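Local coordinates for protein possible adhesin (Caldicellulosiruptor kronotskyensis, PDB 4WA0) that probably helps this extremely thermophilic bacterium attach to cellulose, as a tapirin, of which this chain is the magnesium-binding, beta-helical C-terminal domain, at residues L8-F13 and R225-G230; M56-D61 and T93-K98; Q104-Y109 and V117-D122; V125-A128 and N133-V136; P257-Y262 and S277-S282. One frame throughout, in Å; residues are numbered along the deposited sequence.

Contact 1 of 5, residues L8-F13 and R225-G230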
# COMPACT_ATOMS: atom_id res chain seq x y z
N LEU A 8 8.25 5.39 12.41
CA LEU A 8 7.20 6.08 13.15
C LEU A 8 6.20 6.90 12.29
O LEU A 8 5.13 7.28 12.78
CB LEU A 8 7.74 7.01 14.21
CG LEU A 8 8.83 6.51 15.15
CD1 LEU A 8 9.13 7.66 16.08
CD2 LEU A 8 8.45 5.25 15.91
N ASP A 9 6.52 7.13 11.03
CA ASP A 9 5.65 7.89 10.07
C ASP A 9 4.63 7.04 9.41
O ASP A 9 3.84 7.50 8.48
CB ASP A 9 6.57 8.50 9.02
CG ASP A 9 7.56 9.53 9.63
OD1 ASP A 9 7.21 10.04 10.72
OD2 ASP A 9 8.70 9.71 9.09
N TYR A 10 4.70 5.75 9.78
CA TYR A 10 3.90 4.79 9.07
C TYR A 10 2.69 4.39 9.89
O TYR A 10 2.82 4.13 11.08
CB TYR A 10 4.74 3.54 8.70
CG TYR A 10 5.62 3.87 7.51
CD1 TYR A 10 6.83 4.48 7.70
CD2 TYR A 10 5.21 3.63 6.21
CE1 TYR A 10 7.63 4.82 6.64
CE2 TYR A 10 6.02 3.96 5.13
CZ TYR A 10 7.23 4.58 5.38
OH TYR A 10 8.08 4.99 4.37
N ALA A 11 1.55 4.33 9.24
CA ALA A 11 0.37 3.75 9.85
C ALA A 11 0.63 2.26 10.11
O ALA A 11 0.27 1.68 11.19
CB ALA A 11 -0.80 3.91 8.97
N ILE A 12 1.22 1.62 9.10
CA ILE A 12 1.59 0.20 9.19
C ILE A 12 3.01 0.08 8.59
O ILE A 12 3.23 0.39 7.41
CB ILE A 12 0.63 -0.73 8.45
CG1 ILE A 12 -0.80 -0.59 8.95
CG2 ILE A 12 1.07 -2.18 8.59
CD1 ILE A 12 -1.79 -1.30 8.11
N PHE A 13 3.96 -0.36 9.41
CA PHE A 13 5.32 -0.62 8.96
C PHE A 13 5.64 -2.10 9.18
O PHE A 13 5.52 -2.62 10.29
CB PHE A 13 6.29 0.27 9.70
CG PHE A 13 7.71 0.06 9.29
CD1 PHE A 13 8.45 -1.03 9.80
CD2 PHE A 13 8.30 0.93 8.39
CE1 PHE A 13 9.74 -1.22 9.33
CE2 PHE A 13 9.58 0.73 7.93
CZ PHE A 13 10.30 -0.34 8.42
N ARG A 225 17.39 3.13 0.36
CA ARG A 225 17.24 3.27 1.82
C ARG A 225 17.03 1.92 2.48
O ARG A 225 16.18 1.13 2.05
CB ARG A 225 16.10 4.22 2.16
CG ARG A 225 15.94 4.48 3.66
CD ARG A 225 15.06 5.69 3.89
NE ARG A 225 15.72 6.95 3.53
CZ ARG A 225 16.57 7.62 4.31
NH1 ARG A 225 17.12 8.76 3.89
NH2 ARG A 225 16.87 7.17 5.53
N ASP A 226 17.79 1.67 3.54
CA ASP A 226 17.57 0.50 4.38
C ASP A 226 16.65 0.99 5.50
O ASP A 226 17.09 1.67 6.40
CB ASP A 226 18.89 -0.02 4.97
CG ASP A 226 18.67 -1.13 5.97
OD1 ASP A 226 17.45 -1.46 6.16
OD2 ASP A 226 19.70 -1.61 6.60
N TYR A 227 15.36 0.64 5.44
CA TYR A 227 14.38 1.31 6.32
C TYR A 227 14.51 0.88 7.76
O TYR A 227 13.85 1.49 8.58
CB TYR A 227 12.90 1.15 5.82
CG TYR A 227 12.56 2.16 4.73
CD1 TYR A 227 12.97 1.93 3.38
CD2 TYR A 227 11.89 3.37 5.03
CE1 TYR A 227 12.69 2.84 2.37
CE2 TYR A 227 11.64 4.30 4.02
CZ TYR A 227 12.04 4.03 2.69
OH TYR A 227 11.80 4.94 1.68
N THR A 228 15.25 -0.21 8.04
CA THR A 228 15.53 -0.65 9.40
C THR A 228 17.04 -0.53 9.78
O THR A 228 17.50 -1.23 10.65
CB THR A 228 15.03 -2.12 9.66
OG1 THR A 228 15.60 -3.04 8.73
CG2 THR A 228 13.48 -2.20 9.48
N SER A 229 17.75 0.43 9.18
CA SER A 229 19.12 0.74 9.62
C SER A 229 19.14 0.90 11.11
O SER A 229 18.33 1.67 11.64
CB SER A 229 19.61 2.09 9.07
OG SER A 229 19.65 2.08 7.66
N GLY A 230 20.05 0.19 11.78
CA GLY A 230 20.26 0.34 13.21
C GLY A 230 19.45 -0.58 14.10
O GLY A 230 19.71 -0.67 15.28
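Phe13 offers Tyr227 and Thr228 the rim of its ring. The far corner of that ring fits between the two residues: CE2 lies 4.0 Å from Tyr227 CB, in the plane of the phenyl, and CZ is 3.8 Å from Thr228 CG2, also close to that plane. With CG anti to the backbone N (chi1 -180°), Phe13 extends straight from its strand to the loop. Tyr10, three residues earlier and before the chain turns its corner, runs at about a right angle to the side chain of Tyr227, and Tyr10 OH stops 3.6 Å from Tyr227 CE2. That hydroxyl is engaged elsewhere, hydrogen-bonded to the carbonyl of Pro4. One face of the Tyr227 ring carries Arg225 CD, set toward the rim, and Tyr32 joins the cluster by stacking on Phe13 and meeting Tyr227 obliquely. The loop is shaped by its own bonds: in a type I beta turn Asp226 O takes Ser229 N as well as Ser229 OG, and in an Asx turn Asp226 OD1 accepts Thr228 N. The aromatic cluster joins this loop, which follows helix 217-224, to strand 10-14 of the parallel beta-helix.

Contact 2 of 5, residues M56-D61 and T93-K98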
# COMPACT_ATOMS: atom_id res chain seq x y z
N MSE A 56 3.69 -7.04 -4.91
CA MSE A 56 2.44 -6.53 -4.33
C MSE A 56 1.35 -7.26 -4.99
O MSE A 56 1.31 -7.39 -6.22
CB MSE A 56 2.23 -5.05 -4.57
CG MSE A 56 0.96 -4.48 -3.92
SE MSE A 56 1.01 -2.51 -3.96
CE MSE A 56 2.47 -1.90 -2.90
N VAL A 57 0.43 -7.76 -4.18
CA VAL A 57 -0.76 -8.46 -4.68
C VAL A 57 -1.96 -7.85 -3.99
O VAL A 57 -1.95 -7.71 -2.74
CB VAL A 57 -0.68 -9.95 -4.34
CG1 VAL A 57 -1.97 -10.68 -4.70
CG2 VAL A 57 0.48 -10.60 -5.08
N ILE A 58 -3.00 -7.58 -4.77
CA ILE A 58 -4.25 -6.99 -4.29
C ILE A 58 -5.35 -7.96 -4.64
O ILE A 58 -5.61 -8.19 -5.76
CB ILE A 58 -4.56 -5.58 -4.80
CG1 ILE A 58 -3.36 -4.67 -4.59
CG2 ILE A 58 -5.89 -5.10 -4.16
CD1 ILE A 58 -3.51 -3.28 -5.23
N ASN A 59 -5.94 -8.55 -3.62
CA ASN A 59 -6.99 -9.53 -3.81
C ASN A 59 -8.38 -8.94 -3.74
O ASN A 59 -8.59 -7.88 -3.21
CB ASN A 59 -6.76 -10.65 -2.80
CG ASN A 59 -5.54 -11.54 -3.27
OD1 ASN A 59 -5.44 -11.90 -4.45
ND2 ASN A 59 -4.71 -11.85 -2.41
N GLN A 60 -9.31 -9.69 -4.31
CA GLN A 60 -10.75 -9.39 -4.28
C GLN A 60 -11.46 -10.54 -3.59
O GLN A 60 -10.95 -11.68 -3.60
CB GLN A 60 -11.30 -9.25 -5.72
CG GLN A 60 -10.82 -7.96 -6.36
CD GLN A 60 -11.44 -7.64 -7.70
OE1 GLN A 60 -12.00 -8.49 -8.40
NE2 GLN A 60 -11.27 -6.40 -8.10
N ASP A 61 -12.62 -10.27 -3.03
CA ASP A 61 -13.34 -11.28 -2.21
C ASP A 61 -14.85 -10.90 -2.35
O ASP A 61 -15.27 -9.79 -1.98
CB ASP A 61 -12.93 -11.23 -0.75
CG ASP A 61 -13.60 -12.31 0.12
OD1 ASP A 61 -14.66 -12.76 -0.25
OD2 ASP A 61 -13.02 -12.66 1.19
N THR A 93 -11.43 -3.13 -7.93
CA THR A 93 -10.19 -2.63 -7.31
C THR A 93 -9.89 -1.27 -7.87
O THR A 93 -9.49 -1.12 -9.02
CB THR A 93 -9.01 -3.59 -7.54
OG1 THR A 93 -9.25 -4.76 -6.77
CG2 THR A 93 -7.68 -3.01 -6.99
N ASN A 94 -10.17 -0.24 -7.09
CA ASN A 94 -9.93 1.12 -7.55
C ASN A 94 -8.68 1.69 -6.90
O ASN A 94 -8.51 1.55 -5.68
CB ASN A 94 -11.08 1.96 -7.15
CG ASN A 94 -12.38 1.38 -7.70
OD1 ASN A 94 -12.50 1.19 -8.89
ND2 ASN A 94 -13.31 1.01 -6.82
N ILE A 95 -7.81 2.27 -7.70
CA ILE A 95 -6.50 2.74 -7.20
C ILE A 95 -6.32 4.11 -7.79
O ILE A 95 -6.35 4.23 -9.00
CB ILE A 95 -5.31 1.88 -7.57
CG1 ILE A 95 -5.52 0.41 -7.16
CG2 ILE A 95 -4.09 2.43 -6.94
CD1 ILE A 95 -4.37 -0.50 -7.45
N ASP A 96 -6.06 5.11 -6.97
CA ASP A 96 -5.83 6.46 -7.45
C ASP A 96 -4.58 6.97 -6.77
O ASP A 96 -4.64 7.17 -5.53
CB ASP A 96 -7.05 7.30 -7.09
CG ASP A 96 -7.01 8.67 -7.67
OD1 ASP A 96 -5.95 9.30 -7.56
OD2 ASP A 96 -8.08 9.16 -8.16
N ALA A 97 -3.45 7.05 -7.52
CA ALA A 97 -2.13 7.42 -7.02
C ALA A 97 -1.53 8.54 -7.81
O ALA A 97 -1.70 8.61 -9.01
CB ALA A 97 -1.15 6.25 -6.98
N LYS A 98 -0.75 9.40 -7.17
CA LYS A 98 -0.02 10.40 -7.92
C LYS A 98 1.08 9.69 -8.73
O LYS A 98 1.21 9.93 -9.92
CB LYS A 98 0.59 11.48 -7.00
CG LYS A 98 1.37 12.55 -7.70
CD LYS A 98 1.73 13.62 -6.68
CE LYS A 98 2.86 14.49 -7.17
NZ LYS A 98 4.14 13.75 -7.35
O HOH W 1 -7.53 -6.72 -7.24
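Gln60 and Thr93 make the polar bond here, and Ile58 the apolar contacts beside it. Gln60 NE2 donates to Thr93 OG1 over 2.9 Å, at an N-H...O angle of 155°, with the hydroxyl tilted slightly from the amide plane. A water sits next to this bond: it accepts from Thr93 OG1 at 2.6 Å and donates to Ile58 O at 2.8 Å, tying the threonine to the backbone of the facing segment. Alongside, Ile58 splits its work between two branches. CG2 meets Thr93 CG2 at 3.9 Å, while CD1 reaches Ile95 CD1 tip to tip at 3.7 Å.

Further out, the buried glutamine is fixed at both ends of its amide, since its OE1 takes the backbone N of Ile88. The chain is extended beyond CG (chi2 -173°), which carries the amide across to the threonine. Asn69 ND2 is a further donor to Thr93 OG1, so this one hydroxyl is gripped by two amide donors and the water. Ile58 also packs on Ile71, and Ile95 on Tyr114 and Phe116. In this protein the Gln60-Thr93 pair sits just past the end of one strand and at the start of the other; aliphatic side chains of two faces meeting inside the coil are typical of a parallel beta-helix.

Contact 3 of 5, residues Q104-Y109 and V117-D122; sequences QEMQLY and VQLFSD
Met106, a selenomethionine, meets Leu119 inside the parallel beta-helix, where strand 106-108 of one face looks across at strand 119-121 of another face, which the chain reaches after passing through strand 112-116. Its CB points at the 117-122 segment, and CG continues anti to the backbone N (chi1 -178°), away from the strand and into the interior. The next torsion is also extended, placing SE well inside, 4.2 Å from Val125 CG1. There the chain bends (chi3 -34°), and the terminal methyl CE does the touching. It lies 3.5 Å from Leu119 CD1 and 3.9 Å from Leu119 CG. The two side chains thus come together tip to tip, each reaching in from its own face. Both are modelled in two conformers, so this close fit describes one of the alternatives. Ile142, on an adjacent strand, packs on Leu119 and continues the apolar filling.

Toward Gln104 and Asp122, where the two segments come closest, the character changes. Ser121 also points toward the 104-109 segment, but its hydroxyl is used locally, bonded to the backbone N of Ser123 two residues on. Across the contact the approach of this oxygen is looser than that of the methyl groups: Ser121 OG stands 3.7 Å from Gln104 O.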
# COMPACT_ATOMS: atom_id res chain seq x y z
N GLN A 104 8.99 -4.77 -11.96
CA GLN A 104 8.71 -5.86 -12.91
C GLN A 104 7.30 -5.60 -13.53
O GLN A 104 7.04 -4.52 -13.98
CB GLN A 104 8.90 -7.20 -12.23
CG GLN A 104 10.35 -7.38 -11.74
CD GLN A 104 10.63 -8.65 -10.90
OE1 GLN A 104 11.68 -8.77 -10.29
NE2 GLN A 104 9.74 -9.57 -10.89
N GLU A 105 6.47 -6.61 -13.64
CA GLU A 105 5.27 -6.52 -14.43
C GLU A 105 4.11 -5.95 -13.62
O GLU A 105 4.06 -6.16 -12.37
CB GLU A 105 4.92 -7.89 -14.87
CG GLU A 105 5.84 -8.35 -16.00
CD GLU A 105 5.06 -9.21 -16.92
OE1 GLU A 105 4.16 -9.93 -16.40
OE2 GLU A 105 5.29 -9.19 -18.13
N MSE A 106 3.31 -5.09 -14.25
CA MSE A 106 2.05 -4.60 -13.69
C MSE A 106 0.95 -5.37 -14.35
O MSE A 106 0.75 -5.21 -15.55
CB MSE A 106 1.83 -3.12 -13.89
CG MSE A 106 0.52 -2.75 -13.21
SE MSE A 106 0.12 -0.81 -13.29
CE MSE A 106 1.90 0.07 -13.17
N GLN A 107 0.24 -6.22 -13.60
CA GLN A 107 -0.82 -7.07 -14.16
C GLN A 107 -2.17 -6.72 -13.53
O GLN A 107 -2.33 -6.94 -12.32
CB GLN A 107 -0.48 -8.53 -13.95
CG GLN A 107 0.56 -9.04 -14.96
CD GLN A 107 0.85 -10.52 -14.79
OE1 GLN A 107 0.01 -11.28 -14.36
NE2 GLN A 107 2.06 -10.92 -15.15
N LEU A 108 -3.08 -6.11 -14.28
CA LEU A 108 -4.35 -5.64 -13.73
C LEU A 108 -5.45 -6.49 -14.33
O LEU A 108 -5.83 -6.29 -15.48
CB LEU A 108 -4.58 -4.18 -13.99
CG LEU A 108 -3.47 -3.19 -13.56
CD1 LEU A 108 -3.87 -1.76 -13.84
CD2 LEU A 108 -3.08 -3.37 -12.12
N TYR A 109 -5.98 -7.42 -13.54
CA TYR A 109 -7.05 -8.31 -13.94
C TYR A 109 -8.38 -7.91 -13.31
O TYR A 109 -9.44 -8.07 -13.92
CB TYR A 109 -6.68 -9.74 -13.58
CG TYR A 109 -5.50 -10.29 -14.38
CD1 TYR A 109 -5.08 -9.71 -15.56
CD2 TYR A 109 -4.73 -11.28 -13.88
CE1 TYR A 109 -3.94 -10.15 -16.23
CE2 TYR A 109 -3.62 -11.77 -14.60
CZ TYR A 109 -3.25 -11.20 -15.77
OH TYR A 109 -2.12 -11.67 -16.47
N VAL A 117 -1.32 9.79 -11.99
CA VAL A 117 -0.72 10.97 -12.61
C VAL A 117 0.51 10.60 -13.39
O VAL A 117 0.59 10.95 -14.60
CB VAL A 117 -0.48 12.09 -11.58
CG1 VAL A 117 0.21 13.27 -12.24
CG2 VAL A 117 -1.74 12.49 -10.86
N GLN A 118 1.47 9.88 -12.78
CA GLN A 118 2.65 9.41 -13.48
C GLN A 118 2.88 7.97 -13.13
O GLN A 118 2.75 7.56 -11.97
CB GLN A 118 3.87 10.27 -13.29
CG GLN A 118 4.20 10.63 -11.91
CD GLN A 118 5.40 11.54 -11.77
OE1 GLN A 118 5.89 12.19 -12.72
NE2 GLN A 118 5.88 11.65 -10.54
N LEU A 119 3.13 7.20 -14.16
CA LEU A 119 3.40 5.77 -14.09
C LEU A 119 4.78 5.47 -14.66
O LEU A 119 5.15 5.91 -15.78
CB LEU A 119 2.32 5.04 -14.91
CG LEU A 119 2.38 3.51 -14.91
CD1 LEU A 119 1.00 2.94 -15.04
CD2 LEU A 119 3.31 2.96 -15.97
N PHE A 120 5.53 4.64 -13.95
CA PHE A 120 6.85 4.18 -14.41
C PHE A 120 6.92 2.72 -14.23
O PHE A 120 6.74 2.26 -13.07
CB PHE A 120 7.95 4.82 -13.59
CG PHE A 120 8.05 6.30 -13.75
CD1 PHE A 120 7.31 7.15 -12.95
CD2 PHE A 120 8.87 6.84 -14.72
CE1 PHE A 120 7.37 8.51 -13.15
CE2 PHE A 120 8.92 8.21 -14.92
CZ PHE A 120 8.15 9.03 -14.15
N SER A 121 7.14 1.97 -15.31
CA SER A 121 7.28 0.54 -15.25
C SER A 121 8.53 0.18 -15.97
O SER A 121 8.79 0.68 -17.11
CB SER A 121 6.10 -0.20 -15.87
OG SER A 121 6.50 -1.54 -16.18
N ASP A 122 9.31 -0.71 -15.38
CA ASP A 122 10.56 -1.19 -15.98
C ASP A 122 10.34 -2.42 -16.86
O ASP A 122 11.29 -2.94 -17.45
CB ASP A 122 11.67 -1.43 -14.93
CG ASP A 122 12.21 -0.15 -14.35
OD1 ASP A 122 12.03 0.93 -14.98
OD2 ASP A 122 12.90 -0.27 -13.28

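Contact 4 of 5, residues V125-A128 and N133-V136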
# COMPACT_ATOMS: atom_id res chain seq x y z
N VAL A 125 3.11 -3.66 -18.84
CA VAL A 125 1.88 -3.28 -18.18
C VAL A 125 0.74 -3.99 -18.92
O VAL A 125 0.54 -3.72 -20.06
CB VAL A 125 1.65 -1.78 -18.09
CG1 VAL A 125 0.32 -1.43 -17.44
CG2 VAL A 125 2.81 -1.13 -17.34
N LYS A 126 0.08 -4.94 -18.26
CA LYS A 126 -0.95 -5.81 -18.86
C LYS A 126 -2.29 -5.56 -18.15
O LYS A 126 -2.34 -5.69 -16.92
CB LYS A 126 -0.52 -7.24 -18.75
CG LYS A 126 -1.54 -8.11 -19.40
CD LYS A 126 -1.21 -9.56 -19.31
CE LYS A 126 -2.46 -10.33 -19.80
NZ LYS A 126 -2.07 -11.74 -20.03
N LEU A 127 -3.26 -5.07 -18.89
CA LEU A 127 -4.65 -4.95 -18.40
C LEU A 127 -5.49 -5.96 -19.14
O LEU A 127 -5.44 -6.00 -20.35
CB LEU A 127 -5.23 -3.61 -18.65
CG LEU A 127 -4.67 -2.48 -17.80
CD1 LEU A 127 -3.39 -2.07 -18.37
CD2 LEU A 127 -5.62 -1.29 -18.01
N ALA A 128 -6.17 -6.83 -18.38
CA ALA A 128 -6.97 -7.94 -19.01
C ALA A 128 -8.28 -8.13 -18.31
O ALA A 128 -8.32 -8.51 -17.14
CB ALA A 128 -6.17 -9.21 -19.00
N ASN A 133 -10.09 -0.48 -16.20
CA ASN A 133 -9.98 0.84 -16.88
C ASN A 133 -8.89 1.66 -16.22
O ASN A 133 -8.98 1.96 -15.01
CB ASN A 133 -11.28 1.56 -16.78
CG ASN A 133 -12.38 0.89 -17.56
OD1 ASN A 133 -12.15 0.44 -18.66
ND2 ASN A 133 -13.54 0.69 -16.94
N MSE A 134 -7.81 1.92 -16.94
CA MSE A 134 -6.75 2.82 -16.46
C MSE A 134 -6.71 4.13 -17.10
O MSE A 134 -6.92 4.25 -18.34
CB MSE A 134 -5.43 2.08 -16.71
CG MSE A 134 -4.29 2.82 -16.07
SE MSE A 134 -2.56 1.85 -16.11
CE MSE A 134 -2.26 2.12 -17.95
N GLU A 135 -6.41 5.15 -16.33
CA GLU A 135 -6.24 6.53 -16.90
C GLU A 135 -4.88 7.02 -16.47
O GLU A 135 -4.52 6.85 -15.30
CB GLU A 135 -7.25 7.53 -16.35
CG GLU A 135 -8.63 7.09 -16.66
CD GLU A 135 -9.75 8.05 -16.32
OE1 GLU A 135 -9.55 9.11 -15.67
OE2 GLU A 135 -10.86 7.68 -16.74
N VAL A 136 -4.17 7.69 -17.38
CA VAL A 136 -2.89 8.33 -17.07
C VAL A 136 -3.07 9.81 -17.31
O VAL A 136 -3.47 10.22 -18.41
CB VAL A 136 -1.74 7.78 -17.92
CG1 VAL A 136 -0.48 8.59 -17.64
CG2 VAL A 136 -1.56 6.29 -17.65
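Leu127 and Asn133 have the closest alpha carbons of the two strands, 8.0 Å apart, a separation that leaves side chains and not backbone bonds to span the gap between two faces of the beta-helix. Leu127 and Met134, a selenomethionine, fill it. Their side chains cross at about a right angle. Leu127 comes with one branch: CD2 lies 3.6 Å from Met134 CB, pressing against the root of the selenomethionine where it leaves its strand. The rest of Met134 passes on toward Val125. Its CG stands anti to the backbone N (chi1 -171°), carrying the chain inward, and a turn at chi3 (73°) brings the methyl round. Met134 CE then ends 4.4 Å from Val125 CG1, a looser touch than the one at the other end. One selenomethionine therefore serves two residues of the facing strand, with its CB against Leu127 and its tip near Val125. The side-chain contacts are all apolar and the three residues are buried.

Neighbouring strands continue the packing. Strand 153-156 contributes Val154, which touches both Leu127 and Met134, while Phe116 of strand 112-116 meets Met134 from the preceding coil. Val125 packs on Leu146 of strand 145-149. Strand 125-128 itself lies between strands 106-108 and 145-149 in its parallel sheet, with Lys126 bonded through its backbone to Met106 and Leu108 and with Val125 and Leu127 paired to Glu147; strand 132-136 is placed likewise between 112-116 and 153-156.

Contact 5 of 5, residues P257-Y262 and S277-S282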
# COMPACT_ATOMS: atom_id res chain seq x y z
N PRO A 257 -4.64 9.80 26.44
CA PRO A 257 -3.28 9.36 26.61
C PRO A 257 -2.79 8.53 25.44
O PRO A 257 -3.61 8.07 24.59
CB PRO A 257 -3.38 8.52 27.85
CG PRO A 257 -4.70 7.94 27.78
CD PRO A 257 -5.59 9.02 27.25
N GLN A 258 -1.48 8.46 25.33
CA GLN A 258 -0.85 7.63 24.34
C GLN A 258 -0.30 6.43 25.05
O GLN A 258 0.16 6.52 26.20
CB GLN A 258 0.31 8.33 23.69
CG GLN A 258 -0.06 9.61 23.02
CD GLN A 258 0.68 9.82 21.75
OE1 GLN A 258 1.48 8.97 21.33
NE2 GLN A 258 0.36 10.94 21.06
N ILE A 259 -0.26 5.31 24.34
CA ILE A 259 0.45 4.14 24.93
C ILE A 259 1.08 3.29 23.82
O ILE A 259 0.52 3.18 22.70
CB ILE A 259 -0.50 3.37 25.83
CG1 ILE A 259 0.21 2.25 26.64
CG2 ILE A 259 -1.64 2.81 25.03
CD1 ILE A 259 -0.68 1.67 27.71
N VAL A 260 2.29 2.79 24.08
CA VAL A 260 2.88 1.80 23.22
C VAL A 260 2.82 0.44 23.93
O VAL A 260 3.20 0.34 25.11
CB VAL A 260 4.28 2.20 22.69
CG1 VAL A 260 5.24 2.43 23.81
CG2 VAL A 260 4.82 1.17 21.71
N ILE A 261 2.36 -0.56 23.17
CA ILE A 261 2.39 -1.96 23.60
C ILE A 261 3.42 -2.72 22.81
O ILE A 261 3.40 -2.65 21.59
CB ILE A 261 1.00 -2.58 23.38
CG1 ILE A 261 -0.10 -1.82 24.12
CG2 ILE A 261 0.88 -4.01 23.84
CD1 ILE A 261 0.07 -1.54 25.60
N TYR A 262 4.28 -3.47 23.51
CA TYR A 262 5.33 -4.24 22.90
C TYR A 262 5.00 -5.72 23.12
O TYR A 262 4.74 -6.12 24.25
CB TYR A 262 6.63 -4.00 23.58
CG TYR A 262 7.18 -2.57 23.44
CD1 TYR A 262 7.78 -2.18 22.33
CD2 TYR A 262 7.16 -1.71 24.52
CE1 TYR A 262 8.30 -0.87 22.20
CE2 TYR A 262 7.65 -0.40 24.41
CZ TYR A 262 8.25 -0.03 23.25
OH TYR A 262 8.80 1.24 23.10
N SER A 277 -4.98 -1.60 30.56
CA SER A 277 -5.72 -1.30 31.77
C SER A 277 -4.78 -1.22 33.00
O SER A 277 -4.85 -0.31 33.86
CB SER A 277 -6.78 -2.38 31.95
OG SER A 277 -7.76 -2.33 30.95
N ALA A 278 -3.86 -2.17 33.08
CA ALA A 278 -2.89 -2.17 34.15
C ALA A 278 -1.99 -0.96 34.07
O ALA A 278 -1.72 -0.33 35.10
CB ALA A 278 -2.07 -3.47 34.16
N ARG A 279 -1.52 -0.57 32.87
CA ARG A 279 -0.56 0.54 32.77
C ARG A 279 -1.23 1.87 33.10
O ARG A 279 -0.62 2.74 33.73
CB ARG A 279 0.02 0.65 31.35
CG ARG A 279 0.94 1.83 31.12
CD ARG A 279 2.15 1.87 32.00
NE ARG A 279 2.98 0.69 31.82
CZ ARG A 279 3.77 0.16 32.74
NH1 ARG A 279 4.49 -0.93 32.47
NH2 ARG A 279 3.78 0.67 33.96
N LEU A 280 -2.46 2.04 32.66
CA LEU A 280 -3.18 3.32 32.80
C LEU A 280 -3.91 3.41 34.12
O LEU A 280 -4.29 4.50 34.51
CB LEU A 280 -4.19 3.56 31.67
CG LEU A 280 -3.52 3.77 30.31
CD1 LEU A 280 -4.63 3.99 29.29
CD2 LEU A 280 -2.53 4.94 30.37
N GLY A 281 -4.07 2.27 34.78
CA GLY A 281 -4.74 2.17 36.08
C GLY A 281 -6.22 2.35 35.97
O GLY A 281 -6.87 2.95 36.87
N SER A 282 -6.80 1.83 34.91
CA SER A 282 -8.22 1.95 34.71
C SER A 282 -8.77 0.93 33.73
O SER A 282 -8.09 0.59 32.80
CB SER A 282 -8.54 3.34 34.18
OG SER A 282 -9.74 3.79 34.78
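Ile259 meets the aliphatic base of Arg279, not its flat guanidinium: Ile259 CD1 sits 3.8 Å from both Arg279 CB and Arg279 CG. The other flat group, the Tyr262 ring further along the strand, has Val260 CG2 over one face, toward the rim and 3.9 Å above the plane. The arginine chain is bent at chi2 and chi3 (both 60°), so it leaves the isoleucine and curls toward the metal site. There NH1 forms a salt bridge with Asp239, and NE bonds to Ser248 OG.

Leu280, the next residue, meets the same isoleucine methyl and also Pro257. Its CG lies 4.4 Å from Ile259 CD1, and its CD1 reaches Pro257 CG at 4.2 Å. The helix stops directly after this leucine: Gly281 has positive phi, and Ser282 N turns back to Ser277 O over 3.1 Å. Asp239, along with Val241, Ser243, Leu246 and Glu275, is a ligand of the bound magnesium ion, and the arginine probably steadies the aspartate and balances some of its charge. Here a helix end rests on a beta strand and puts its arginine in the second shell of a magnesium site.

Overall arrangement
Contacts 2, 3 and 4 lie in the interior of the beta-helix and join its faces pairwise: 2 and 4 both pair the sheet of strands 56-58 and 125-128 with that of 93-97 and 132-136, while 3 turns to the third face. Contacts 3 and 4 are adjacent, centres 8 Å apart, as strands 106-108 and 125-128 are neighbours in one sheet; contact 2 touches contact 3 through Lys98 O and Gln118 N. All three are chiefly apolar, with selenomethionines in 3 and 4, and contact 2 adds a buried amide, hydroxyl and water. Contact 1, buried and aromatic, fastens an outer loop to a strand. Contact 5 is partly exposed, about 47 Å from contact 4 between centres, and alone adjoins the magnesium ion.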